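Local coordinates for hypothetical protein Paer03002360 (Pseudomonas aeruginosa, PDB 2ERV) that hydrolyses the ester bond at the 3 position of lipid A in the bacterial outer membrane, releasing the primary fatty acyl chain, at residues G35-T46 against H58-E69. Numbering follows the deposited sequence.
Sequences GRLTGYWDAGYT and HSLSFAPVFVYE. With CXE (pentaethylene glycol monodecyl ether), chain D.
Val65 lies over one face of the Tyr40 ring, its CB 3.9 Å from the ring centroid in a CH-pi contact, while Val67 CG2 meets the ring's edge at CE1. With chi1 at 62°, Tyr40 CG sits over its own backbone, between N and C, and the ring lies alongside Val65; the hydroxyl bonds to Glu80. The Tyr68 ring carries the carbonyl oxygen of Arg36 over one face, 3.3 Å from CD1, and a water bonded to Tyr68 OH lies at the ring's edge, in its plane. The six-membered ring of Trp41 and the Phe62 ring are nearly parallel, planes at 16°, but slid so far apart that they barely overlap; CE3 of Trp41 comes 3.5 Å from CZ of Phe62, and CZ3 of Trp41 touches CB of Pro64. These two strands form an antiparallel hairpin in the wall of the outer-membrane beta barrel, joined by paired backbone hydrogen bonds from Arg36–Glu69 to Thr46–Ser59. Trp41, Phe62, Pro64 and Phe66 share the outward, membrane-facing side, where the detergent's ether chain passes Trp41 and Pro64. On the other face, Asp42 OD2 forms salt bridges with Arg18 and Arg107, OD1 bonds to Ser22, and one water bridges the hydroxyls of Thr46, Ser59 and Ser61; Ser59 OG also bonds to Trp48, Ser61 OG to Glu105. At one end, a salt bridge joins Glu69 OE1 to Arg36 NE at 2.9 Å and NH2 at 3.2 Å, both from the same side of the carboxylate plane; Arg36 NH1 bonds to Ser28. At the other, Tyr45 and His58 lie rim to rim, Tyr45 OH a doubtfully short 2.4 Å from His58 ND1.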
loop_
_atom_site.group_PDB
_atom_site.type_symbol
_atom_site.label_atom_id
_atom_site.label_comp_id
_atom_site.label_asym_id
_atom_site.label_seq_id
_atom_site.Cartn_x
_atom_site.Cartn_y
_atom_site.Cartn_z
ATOM N N GLY A 35 20.412 -5.944 10.057
ATOM C CA GLY A 35 18.960 -5.898 10.083
ATOM C C GLY A 35 18.430 -7.294 9.828
ATOM O O GLY A 35 19.157 -8.287 10.043
ATOM N N ARG A 36 17.184 -7.383 9.350
ATOM C CA ARG A 36 16.561 -8.676 9.134
ATOM C C ARG A 36 15.501 -8.473 8.069
ATOM O O ARG A 36 14.990 -7.346 7.895
ATOM C CB ARG A 36 15.903 -9.183 10.416
ATOM C CG ARG A 36 14.949 -8.155 11.063
ATOM C CD ARG A 36 14.052 -8.691 12.162
ATOM N NE ARG A 36 13.128 -7.644 12.643
ATOM C CZ ARG A 36 11.855 -7.854 12.990
ATOM N NH1 ARG A 36 11.302 -9.060 12.866
ATOM N NH2 ARG A 36 11.112 -6.849 13.434
ATOM N N LEU A 37 15.184 -9.573 7.376
ATOM C CA LEU A 37 14.023 -9.659 6.524
ATOM C C LEU A 37 12.856 -10.133 7.384
ATOM O O LEU A 37 12.983 -11.071 8.190
ATOM C CB LEU A 37 14.234 -10.613 5.337
ATOM C CG LEU A 37 13.058 -10.702 4.309
ATOM C CD1 LEU A 37 12.941 -9.393 3.482
ATOM C CD2 LEU A 37 13.248 -11.907 3.359
ATOM N N THR A 38 11.709 -9.483 7.200
ATOM C CA THR A 38 10.487 -9.895 7.872
ATOM C C THR A 38 9.286 -9.546 6.998
ATOM O O THR A 38 9.454 -9.403 5.775
ATOM C CB THR A 38 10.423 -9.292 9.323
ATOM O OG1 THR A 38 9.301 -9.887 9.997
ATOM C CG2 THR A 38 10.169 -7.767 9.336
ATOM N N GLY A 39 8.090 -9.420 7.587
ATOM C CA GLY A 39 6.945 -8.932 6.808
ATOM C C GLY A 39 5.655 -8.875 7.582
ATOM O O GLY A 39 5.618 -9.139 8.819
ATOM N N TYR A 40 4.589 -8.531 6.859
ATOM C CA TYR A 40 3.264 -8.436 7.458
ATOM C C TYR A 40 2.166 -8.644 6.430
ATOM O O TYR A 40 2.400 -8.490 5.210
ATOM C CB TYR A 40 3.074 -7.133 8.251
ATOM C CG TYR A 40 3.173 -5.864 7.421
ATOM C CD1 TYR A 40 4.413 -5.266 7.177
ATOM C CD2 TYR A 40 2.039 -5.279 6.888
ATOM C CE1 TYR A 40 4.502 -4.058 6.426
ATOM C CE2 TYR A 40 2.102 -4.125 6.133
ATOM C CZ TYR A 40 3.324 -3.519 5.901
ATOM O OH TYR A 40 3.351 -2.352 5.180
ATOM N N TRP A 41 0.978 -9.013 6.917
ATOM C CA TRP A 41 -0.159 -9.115 6.038
ATOM C C TRP A 41 -0.813 -7.759 6.114
ATOM O O TRP A 41 -1.004 -7.253 7.189
ATOM C CB TRP A 41 -1.152 -10.137 6.561
ATOM C CG TRP A 41 -0.642 -11.529 6.574
ATOM C CD1 TRP A 41 -0.331 -12.298 7.676
ATOM C CD2 TRP A 41 -0.393 -12.343 5.432
ATOM N NE1 TRP A 41 0.105 -13.542 7.272
ATOM C CE2 TRP A 41 0.057 -13.602 5.898
ATOM C CE3 TRP A 41 -0.543 -12.151 4.048
ATOM C CZ2 TRP A 41 0.390 -14.649 5.024
ATOM C CZ3 TRP A 41 -0.242 -13.209 3.181
ATOM C CH2 TRP A 41 0.220 -14.438 3.677
ATOM N N ASP A 42 -1.183 -7.204 4.978
ATOM C CA ASP A 42 -1.719 -5.847 4.951
ATOM C C ASP A 42 -3.118 -5.830 4.275
ATOM O O ASP A 42 -3.263 -6.228 3.106
ATOM C CB ASP A 42 -0.754 -4.919 4.214
ATOM C CG ASP A 42 -1.027 -3.455 4.522
ATOM O OD1 ASP A 42 -1.316 -3.144 5.694
ATOM O OD2 ASP A 42 -0.960 -2.536 3.696
ATOM N N ALA A 43 -4.117 -5.380 5.020
ATOM C CA ALA A 43 -5.489 -5.174 4.507
ATOM C C ALA A 43 -5.740 -3.657 4.373
ATOM O O ALA A 43 -5.413 -2.884 5.289
ATOM C CB ALA A 43 -6.508 -5.805 5.453
ATOM N N GLY A 44 -6.291 -3.234 3.238
ATOM C CA GLY A 44 -6.410 -1.811 2.958
ATOM C C GLY A 44 -7.788 -1.465 2.437
ATOM O O GLY A 44 -8.375 -2.200 1.626
ATOM N N TYR A 45 -8.328 -0.354 2.919
ATOM C CA TYR A 45 -9.545 0.155 2.328
ATOM C C TYR A 45 -9.171 1.552 1.769
ATOM O O TYR A 45 -8.704 2.381 2.525
ATOM C CB TYR A 45 -10.684 0.249 3.374
ATOM C CG TYR A 45 -11.664 1.258 2.895
ATOM C CD1 TYR A 45 -12.475 0.991 1.789
ATOM C CD2 TYR A 45 -11.691 2.545 3.445
ATOM C CE1 TYR A 45 -13.330 1.955 1.289
ATOM C CE2 TYR A 45 -12.543 3.533 2.946
ATOM C CZ TYR A 45 -13.361 3.226 1.864
ATOM O OH TYR A 45 -14.200 4.211 1.349
ATOM N N THR A 46 -9.378 1.810 0.474
ATOM C CA THR A 46 -8.867 3.068 -0.121
ATOM C C THR A 46 -10.012 3.780 -0.753
ATOM O O THR A 46 -10.837 3.148 -1.407
ATOM C CB THR A 46 -7.759 2.795 -1.182
ATOM O OG1 THR A 46 -6.669 2.063 -0.566
ATOM C CG2 THR A 46 -7.134 4.101 -1.707
ATOM N N HIS A 58 -13.939 3.089 -4.394
ATOM C CA HIS A 58 -13.344 2.473 -3.193
ATOM C C HIS A 58 -12.666 1.195 -3.640
ATOM O O HIS A 58 -13.111 0.562 -4.597
ATOM C CB HIS A 58 -14.451 2.101 -2.186
ATOM C CG HIS A 58 -15.390 3.230 -1.877
ATOM N ND1 HIS A 58 -15.219 4.059 -0.791
ATOM C CD2 HIS A 58 -16.483 3.684 -2.533
ATOM C CE1 HIS A 58 -16.189 4.954 -0.771
ATOM N NE2 HIS A 58 -16.957 4.764 -1.830
ATOM N N SER A 59 -11.593 0.823 -2.969
ATOM C CA SER A 59 -10.962 -0.458 -3.240
ATOM C C SER A 59 -10.687 -1.172 -1.917
ATOM O O SER A 59 -10.441 -0.535 -0.896
ATOM C CB SER A 59 -9.678 -0.292 -4.072
ATOM O OG SER A 59 -8.665 0.349 -3.333
ATOM N N LEU A 60 -10.752 -2.499 -1.953
ATOM C CA LEU A 60 -10.389 -3.323 -0.807
ATOM C C LEU A 60 -9.212 -4.147 -1.320
ATOM O O LEU A 60 -9.287 -4.738 -2.386
ATOM C CB LEU A 60 -11.530 -4.278 -0.451
ATOM C CG LEU A 60 -12.515 -4.089 0.712
ATOM C CD1 LEU A 60 -12.659 -2.646 1.188
ATOM C CD2 LEU A 60 -13.934 -4.732 0.425
ATOM N N SER A 61 -8.134 -4.180 -0.558
ATOM C CA SER A 61 -6.948 -4.900 -1.017
ATOM C C SER A 61 -6.327 -5.697 0.120
ATOM O O SER A 61 -6.552 -5.437 1.314
ATOM C CB SER A 61 -5.954 -3.886 -1.595
ATOM O OG SER A 61 -5.616 -2.974 -0.587
ATOM N N PHE A 62 -5.588 -6.723 -0.253
ATOM C CA PHE A 62 -4.921 -7.555 0.692
ATOM C C PHE A 62 -3.591 -8.044 0.101
ATOM O O PHE A 62 -3.563 -8.526 -1.020
ATOM C CB PHE A 62 -5.786 -8.763 1.047
ATOM C CG PHE A 62 -5.144 -9.642 2.061
ATOM C CD1 PHE A 62 -5.247 -9.339 3.411
ATOM C CD2 PHE A 62 -4.380 -10.738 1.660
ATOM C CE1 PHE A 62 -4.620 -10.127 4.351
ATOM C CE2 PHE A 62 -3.759 -11.527 2.611
ATOM C CZ PHE A 62 -3.896 -11.229 3.944
ATOM N N ALA A 63 -2.498 -7.903 0.856
ATOM C CA ALA A 63 -1.158 -8.243 0.369
ATOM C C ALA A 63 -0.263 -8.774 1.464
ATOM O O ALA A 63 -0.311 -8.259 2.603
ATOM C CB ALA A 63 -0.471 -6.975 -0.300
ATOM N N PRO A 64 0.555 -9.797 1.141
ATOM C CA PRO A 64 1.741 -10.065 1.945
ATOM C C PRO A 64 2.729 -8.965 1.594
ATOM O O PRO A 64 2.861 -8.594 0.406
ATOM C CB PRO A 64 2.244 -11.440 1.432
ATOM C CG PRO A 64 1.636 -11.610 0.024
ATOM C CD PRO A 64 0.423 -10.741 0.004
ATOM N N VAL A 65 3.369 -8.397 2.605
ATOM C CA VAL A 65 4.346 -7.328 2.387
ATOM C C VAL A 65 5.659 -7.722 3.083
ATOM O O VAL A 65 5.679 -7.894 4.304
ATOM C CB VAL A 65 3.851 -5.968 2.980
ATOM C CG1 VAL A 65 4.856 -4.846 2.719
ATOM C CG2 VAL A 65 2.435 -5.582 2.404
ATOM N N PHE A 66 6.736 -7.829 2.321
ATOM C CA PHE A 66 8.075 -8.130 2.869
ATOM C C PHE A 66 8.706 -6.841 3.341
ATOM O O PHE A 66 8.528 -5.805 2.723
ATOM C CB PHE A 66 8.963 -8.763 1.783
ATOM C CG PHE A 66 8.578 -10.206 1.489
ATOM C CD1 PHE A 66 9.121 -11.251 2.247
ATOM C CD2 PHE A 66 7.630 -10.493 0.515
ATOM C CE1 PHE A 66 8.742 -12.569 2.013
ATOM C CE2 PHE A 66 7.250 -11.821 0.258
ATOM C CZ PHE A 66 7.813 -12.847 1.014
ATOM N N VAL A 67 9.488 -6.932 4.411
ATOM C CA VAL A 67 10.094 -5.739 4.986
ATOM C C VAL A 67 11.510 -6.052 5.248
ATOM O O VAL A 67 11.797 -7.069 5.894
ATOM C CB VAL A 67 9.383 -5.375 6.341
ATOM C CG1 VAL A 67 10.097 -4.235 7.095
ATOM C CG2 VAL A 67 7.920 -4.975 6.073
ATOM N N TYR A 68 12.417 -5.187 4.822
ATOM C CA TYR A 68 13.747 -5.289 5.401
ATOM C C TYR A 68 13.890 -4.181 6.451
ATOM O O TYR A 68 13.805 -3.002 6.125
ATOM C CB TYR A 68 14.869 -5.203 4.346
ATOM C CG TYR A 68 16.186 -5.590 4.967
ATOM C CD1 TYR A 68 16.608 -6.939 5.001
ATOM C CD2 TYR A 68 16.969 -4.637 5.596
ATOM C CE1 TYR A 68 17.854 -7.300 5.611
ATOM C CE2 TYR A 68 18.130 -4.986 6.234
ATOM C CZ TYR A 68 18.568 -6.325 6.225
ATOM O OH TYR A 68 19.741 -6.621 6.848
ATOM N N GLU A 69 14.166 -4.563 7.699
ATOM C CA GLU A 69 14.192 -3.616 8.790
ATOM C C GLU A 69 15.628 -3.548 9.224
ATOM O O GLU A 69 16.192 -4.551 9.621
ATOM C CB GLU A 69 13.333 -4.097 9.950
ATOM C CG GLU A 69 13.408 -3.178 11.167
ATOM C CD GLU A 69 12.823 -3.841 12.400
ATOM O OE1 GLU A 69 13.474 -4.762 12.989
ATOM O OE2 GLU A 69 11.700 -3.441 12.778
HETATM C C15 CXE D . 4.040 -16.685 8.716
HETATM C C16 CXE D . 4.642 -16.109 7.432
HETATM O O17 CXE D . 3.637 -16.005 6.419
HETATM C C18 CXE D . 4.050 -16.543 5.172
HETATM C C19 CXE D . 4.359 -15.427 4.182
HETATM O O20 CXE D . 3.782 -15.701 2.889
HETATM C C21 CXE D . 4.602 -15.244 1.816
HETATM C C22 CXE D . 3.893 -15.499 0.503
HETATM O O23 CXE D . 4.243 -14.491 -0.443
HETATM C C24 CXE D . 3.499 -14.666 -1.649
HETATM C C25 CXE D . 4.118 -13.879 -2.798
HETATM O O26 CXE D . 3.182 -13.883 -3.875
HETATM O O HOH W 1 20.578 -9.003 7.007
HETATM O O HOH W 2 -7.238 -0.639 -1.143
#